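Local coordinates for protein BIFUNCTIONAL PROTEIN Proline utilization A (PutA) (Corynebacterium freiburgense, PDB 5UX5) that catalyses both steps of proline catabolism, pairing an FAD-dependent proline dehydrogenase with an NAD-dependent aldehyde dehydrogenase that oxidises the resulting glutamate semialdehyde to glutamate, at residues K294-K299 / G348-N353; G849-L854 / A871-G876. All blocks are in the same frame, centred on the assembly; numbering follows the deposited sequence.

Contact 1. Residues K294-K299 / G348-N353; sequences KIRLVK and GIASHN. With FAD (flavin-adenine dinucleotide), chain E.
R296 and G348 face each other as parallel strand partners, and the R296 side chain climbs from this pair to the flavin. Its CB lies beside G348 O; CG, set opposite the backbone N (chi1 -176°), reaches A350 CB at 3.9 Å. CD rests against both that methyl and the flavin atom C6, and the bend at chi3 turns the guanidinium so that NH1 makes a weak hydrogen bond, 3.1 Å, to FAD N5. NE forms a salt bridge with E376, and NH2 is hydrogen-bonded to the hydroxyl of Y185; these two bonds limit the rotation of the group next to the flavin. Below it the backbone is laced by G348 N to I295 O (2.8 Å), L297 N to G348 O (2.7 Å) and A350 N to L297 O. A glycine at 348 leaves room for the K294 chain, whose CE lies 3.5 Å from G348 N on its way to E376 and D374. These are neighbouring strands of the beta/alpha barrel of proline dehydrogenase, and their C-terminal ends carry the cofactor. Small, apolar A350 and V298 suit the surface under the isoalloxazine: V298 CG1 lies 3.5 Å from FAD C4X and touches A350 CB. Beyond the strands the pyrophosphate is gripped. K299 runs out extended to place NZ 3.0 Å from FAD O2A, a charge it shares with D327, while N353 ND2 binds the same oxygen. S351 OG donates to FAD O1P at 2.6 Å and accepts from N353 N in an ST turn, and N353 OD1 caps the following helix at S356 N.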
# COMPACT_ATOMS: atom_id res chain seq x y z
N LYS A 294 15.25 32.26 6.46
CA LYS A 294 14.07 32.75 5.76
C LYS A 294 13.07 31.63 5.63
O LYS A 294 13.42 30.52 5.23
CB LYS A 294 14.38 33.29 4.37
CG LYS A 294 13.16 33.82 3.63
CD LYS A 294 13.53 34.42 2.28
CE LYS A 294 12.30 34.87 1.50
NZ LYS A 294 12.58 35.12 0.06
N ILE A 295 11.82 31.92 5.95
CA ILE A 295 10.73 30.97 5.77
C ILE A 295 9.89 31.44 4.60
O ILE A 295 9.51 32.61 4.53
CB ILE A 295 9.93 30.82 7.07
CG1 ILE A 295 10.85 30.09 8.06
CG2 ILE A 295 8.62 30.06 6.84
CD1 ILE A 295 10.45 30.09 9.45
N ARG A 296 9.70 30.56 3.63
CA ARG A 296 8.73 30.81 2.57
C ARG A 296 7.39 30.24 3.03
O ARG A 296 7.26 29.03 3.26
CB ARG A 296 9.15 30.16 1.25
CG ARG A 296 8.18 30.50 0.11
CD ARG A 296 8.25 29.56 -1.07
NE ARG A 296 9.55 29.59 -1.72
CZ ARG A 296 10.00 28.61 -2.48
NH1 ARG A 296 9.24 27.53 -2.64
NH2 ARG A 296 11.20 28.68 -3.04
N LEU A 297 6.41 31.11 3.21
CA LEU A 297 5.07 30.71 3.59
C LEU A 297 4.26 30.38 2.35
O LEU A 297 4.06 31.26 1.51
CB LEU A 297 4.37 31.82 4.36
CG LEU A 297 4.64 31.86 5.84
CD1 LEU A 297 3.55 32.69 6.47
CD2 LEU A 297 4.66 30.47 6.34
N VAL A 298 3.80 29.13 2.23
CA VAL A 298 2.91 28.71 1.16
C VAL A 298 1.65 28.14 1.80
O VAL A 298 1.62 27.81 2.99
CB VAL A 298 3.55 27.67 0.21
CG1 VAL A 298 4.94 28.13 -0.29
CG2 VAL A 298 3.64 26.32 0.88
N LYS A 299 0.58 28.05 1.01
CA LYS A 299 -0.61 27.42 1.60
C LYS A 299 -0.53 25.90 1.51
O LYS A 299 -0.90 25.22 2.47
CB LYS A 299 -1.89 27.99 0.96
CG LYS A 299 -2.26 29.37 1.56
CD LYS A 299 -3.39 30.13 0.83
CE LYS A 299 -3.47 31.59 1.35
NZ LYS A 299 -4.56 32.47 0.76
N GLY A 348 9.21 34.97 3.14
CA GLY A 348 8.65 35.05 1.81
C GLY A 348 7.19 34.63 1.82
O GLY A 348 6.88 33.46 2.06
N ILE A 349 6.28 35.58 1.59
CA ILE A 349 4.87 35.25 1.41
C ILE A 349 4.69 34.79 -0.03
O ILE A 349 4.92 35.54 -0.98
CB ILE A 349 3.95 36.45 1.73
CG1 ILE A 349 3.45 36.45 3.18
CG2 ILE A 349 2.73 36.45 0.85
CD1 ILE A 349 4.47 36.74 4.18
N ALA A 350 4.29 33.53 -0.20
CA ALA A 350 4.16 32.92 -1.52
C ALA A 350 2.66 32.72 -1.77
O ALA A 350 2.09 31.69 -1.39
CB ALA A 350 4.92 31.60 -1.63
N SER A 351 2.03 33.71 -2.38
CA SER A 351 0.60 33.64 -2.65
C SER A 351 0.25 34.59 -3.78
O SER A 351 0.83 35.68 -3.89
CB SER A 351 -0.22 33.99 -1.40
OG SER A 351 -1.61 33.94 -1.70
N HIS A 352 -0.68 34.17 -4.64
CA HIS A 352 -1.30 35.07 -5.61
C HIS A 352 -2.61 35.65 -5.10
O HIS A 352 -3.27 36.41 -5.82
CB HIS A 352 -1.53 34.37 -6.95
CG HIS A 352 -0.30 34.29 -7.79
ND1 HIS A 352 0.20 35.38 -8.48
CD2 HIS A 352 0.53 33.26 -8.07
CE1 HIS A 352 1.29 35.02 -9.14
NE2 HIS A 352 1.51 33.74 -8.90
N ASN A 353 -3.01 35.28 -3.89
CA ASN A 353 -4.16 35.87 -3.23
C ASN A 353 -3.80 37.28 -2.76
O ASN A 353 -3.02 37.45 -1.82
CB ASN A 353 -4.57 35.00 -2.05
CG ASN A 353 -5.83 35.47 -1.40
OD1 ASN A 353 -5.93 36.63 -0.98
ND2 ASN A 353 -6.80 34.59 -1.33
PA FAD E . -5.72 30.50 -2.89
O1A FAD E . -6.95 30.24 -3.82
O2A FAD E . -5.82 31.50 -1.84
O5B FAD E . -5.22 29.37 -2.07
C5B FAD E . -5.37 28.04 -2.54
C4B FAD E . -4.85 27.09 -1.48
O4B FAD E . -5.80 26.88 -0.48
C3B FAD E . -4.52 25.73 -2.01
O3B FAD E . -3.30 25.61 -2.64
C2B FAD E . -4.61 24.89 -0.79
O2B FAD E . -3.40 24.81 -0.13
C1B FAD E . -5.70 25.56 -0.00
N9A FAD E . -6.99 24.89 -0.13
C8A FAD E . -7.90 25.04 -1.17
N7A FAD E . -8.96 24.24 -0.95
C5A FAD E . -8.83 23.54 0.25
C6A FAD E . -9.62 22.62 0.96
N6A FAD E . -10.91 22.14 0.49
N1A FAD E . -9.16 22.14 2.12
C2A FAD E . -7.95 22.54 2.61
N3A FAD E . -7.15 23.43 1.95
C4A FAD E . -7.56 23.95 0.78
N1 FAD E . 3.43 24.65 -2.50
C2 FAD E . 4.07 23.66 -1.67
O2 FAD E . 3.30 22.68 -1.10
N3 FAD E . 5.47 23.68 -1.51
C4 FAD E . 6.25 24.67 -2.11
O4 FAD E . 7.63 24.68 -1.93
C4X FAD E . 5.59 25.80 -2.83
N5 FAD E . 6.29 26.91 -3.30
C5X FAD E . 5.63 27.97 -3.93
C6 FAD E . 6.33 29.09 -4.41
C7 FAD E . 5.64 30.11 -5.04
C7M FAD E . 6.37 31.32 -5.57
C8 FAD E . 4.28 30.06 -5.19
C8M FAD E . 3.54 31.18 -5.86
C9 FAD E . 3.58 28.96 -4.72
C9A FAD E . 4.25 27.93 -4.10
N10 FAD E . 3.49 26.82 -3.61
C10 FAD E . 4.14 25.75 -2.98
C1' FAD E . 2.03 26.78 -3.84
C2' FAD E . 1.15 27.21 -2.70
O2' FAD E . 1.26 26.28 -1.68
C3' FAD E . -0.29 27.33 -3.25
O3' FAD E . -0.69 26.08 -3.65
C4' FAD E . -0.53 28.28 -4.42
O4' FAD E . 0.38 29.32 -4.49
C5' FAD E . -1.99 28.80 -4.51
O5' FAD E . -2.55 29.28 -3.29
P FAD E . -2.94 30.83 -3.02
O1P FAD E . -2.43 31.50 -1.69
O2P FAD E . -2.49 31.43 -4.41
O3P FAD E . -4.48 31.03 -3.50

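Contact 2. Residues G849-L854 / A871-G876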
# COMPACT_ATOMS: atom_id res chain seq x y z
N GLY A 849 -2.05 -10.57 -9.95
CA GLY A 849 -1.69 -10.04 -11.26
C GLY A 849 -2.16 -8.61 -11.42
O GLY A 849 -3.18 -8.22 -10.84
N GLY A 850 -1.43 -7.81 -12.19
CA GLY A 850 -1.78 -6.42 -12.35
C GLY A 850 -1.50 -5.94 -13.76
O GLY A 850 -0.72 -6.54 -14.51
N ILE A 851 -2.15 -4.83 -14.10
CA ILE A 851 -1.86 -4.12 -15.34
C ILE A 851 -1.66 -2.65 -15.01
O ILE A 851 -2.26 -2.09 -14.09
CB ILE A 851 -2.98 -4.30 -16.40
CG1 ILE A 851 -2.57 -3.67 -17.72
CG2 ILE A 851 -4.25 -3.61 -15.95
CD1 ILE A 851 -3.58 -3.90 -18.84
N HIS A 852 -0.77 -2.04 -15.75
CA HIS A 852 -0.59 -0.60 -15.67
C HIS A 852 -0.95 -0.03 -17.03
O HIS A 852 -0.23 -0.26 -18.01
CB HIS A 852 0.83 -0.25 -15.25
CG HIS A 852 0.90 0.30 -13.87
ND1 HIS A 852 0.80 1.66 -13.61
CD2 HIS A 852 1.04 -0.30 -12.67
CE1 HIS A 852 0.88 1.86 -12.31
NE2 HIS A 852 1.03 0.69 -11.71
N SER A 853 -2.04 0.72 -17.08
CA SER A 853 -2.46 1.37 -18.31
C SER A 853 -3.50 2.42 -17.99
O SER A 853 -4.41 2.17 -17.19
CB SER A 853 -3.02 0.36 -19.31
OG SER A 853 -3.60 1.05 -20.40
N LEU A 854 -3.36 3.60 -18.58
CA LEU A 854 -4.36 4.66 -18.45
C LEU A 854 -5.39 4.61 -19.56
O LEU A 854 -6.26 5.49 -19.63
CB LEU A 854 -3.67 6.03 -18.42
CG LEU A 854 -2.80 6.18 -17.15
CD1 LEU A 854 -2.29 7.60 -16.92
CD2 LEU A 854 -3.59 5.69 -15.92
N ALA A 871 -6.71 -9.39 -8.87
CA ALA A 871 -6.34 -8.45 -9.93
C ALA A 871 -6.23 -7.01 -9.39
O ALA A 871 -6.99 -6.59 -8.52
CB ALA A 871 -7.36 -8.52 -11.06
N TYR A 872 -5.24 -6.28 -9.89
CA TYR A 872 -4.98 -4.90 -9.48
C TYR A 872 -4.76 -4.07 -10.73
O TYR A 872 -4.20 -4.55 -11.71
CB TYR A 872 -3.75 -4.76 -8.56
CG TYR A 872 -3.84 -5.56 -7.29
CD1 TYR A 872 -3.46 -6.88 -7.27
CD2 TYR A 872 -4.29 -4.99 -6.09
CE1 TYR A 872 -3.53 -7.62 -6.14
CE2 TYR A 872 -4.36 -5.76 -4.92
CZ TYR A 872 -3.98 -7.08 -4.97
OH TYR A 872 -3.99 -7.92 -3.88
N ILE A 873 -5.22 -2.83 -10.70
CA ILE A 873 -5.13 -1.98 -11.87
C ILE A 873 -4.44 -0.69 -11.46
O ILE A 873 -4.90 0.02 -10.56
CB ILE A 873 -6.53 -1.74 -12.47
CG1 ILE A 873 -6.98 -3.07 -13.09
CG2 ILE A 873 -6.50 -0.64 -13.50
CD1 ILE A 873 -8.45 -3.31 -13.11
N ASN A 874 -3.29 -0.42 -12.08
CA ASN A 874 -2.51 0.79 -11.80
C ASN A 874 -2.18 0.93 -10.32
O ASN A 874 -2.27 2.01 -9.74
CB ASN A 874 -3.23 2.03 -12.33
CG ASN A 874 -3.39 2.01 -13.83
OD1 ASN A 874 -2.50 1.55 -14.55
ND2 ASN A 874 -4.50 2.52 -14.32
N ARG A 875 -1.76 -0.16 -9.69
CA ARG A 875 -1.20 -0.12 -8.35
C ARG A 875 -0.40 -1.40 -8.15
O ARG A 875 -0.37 -2.27 -9.02
CB ARG A 875 -2.29 0.04 -7.31
CG ARG A 875 -3.44 -0.91 -7.54
CD ARG A 875 -4.08 -1.24 -6.24
NE ARG A 875 -3.21 -2.09 -5.45
CZ ARG A 875 -3.40 -2.36 -4.16
NH1 ARG A 875 -4.42 -1.83 -3.50
NH2 ARG A 875 -2.56 -3.16 -3.51
N GLY A 876 0.24 -1.52 -6.98
CA GLY A 876 0.97 -2.73 -6.65
C GLY A 876 0.05 -3.93 -6.49
O GLY A 876 -1.16 -3.80 -6.27
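N874 reaches across to S853 and clamps it with both ends of its amide, just where two parallel strands of a beta-alpha-beta unit, 845-852 and 870-873, run out in the aldehyde dehydrogenase part of the chain. OD1 accepts from S853 N at 2.7 Å on a lone pair in the amide plane; ND2 donates to S853 O at 2.9 Å, approaching from above that carbonyl's plane. Asparagine suits the place because it offers a donor and an acceptor side by side, continuing the strand pairing with a side chain. With the left-handed backbone at N874 and CG opposite the carbonyl carbon (chi1 -63°), the amide is turned toward S853, while N874 N is hydrogen-bonded to I851 O (2.8 Å). Its CA sits over one face of the H852 imidazole, 3.6 Å from the ring centroid. That ring is positioned by D712, which bonds NE2, and by L708 and A709 of helix 706-718. Further back, Y872 N binds G849 O and I851 N binds Y872 O, while I851 and I873 lie side by side, pointing the same way, and both touch W862 of the connecting helix. On the face that carries Y872, the ring atom CD2 lies over one face of the R875 guanidinium, offset toward its rim, and R875 NE and NH2 both hold G876 O.

Overall arrangement
Following the chain from its N terminus, contact 1 closes first: strand 293-298 meets strand 345-350 after a long excursion containing helices 303-313 and 323-337, inside the proline dehydrogenase barrel. The chain then completes that barrel with strands 373-378 and 396-403 and goes on to the aldehyde dehydrogenase part, where NAD is bound. Contact 2 closes much later and over a shorter loop, in which helix 856-865 carries the chain from strand 845-852 to strand 870-873. The two loops are in series and neither crosses nor encloses the other. Contact 1 lines the FAD pocket; contact 2 joins strand 845-852, the neighbour of 696-700, to strand 870-873, which pairs on with 1056-1064 near the C terminus. Their centres are about 38 Å apart.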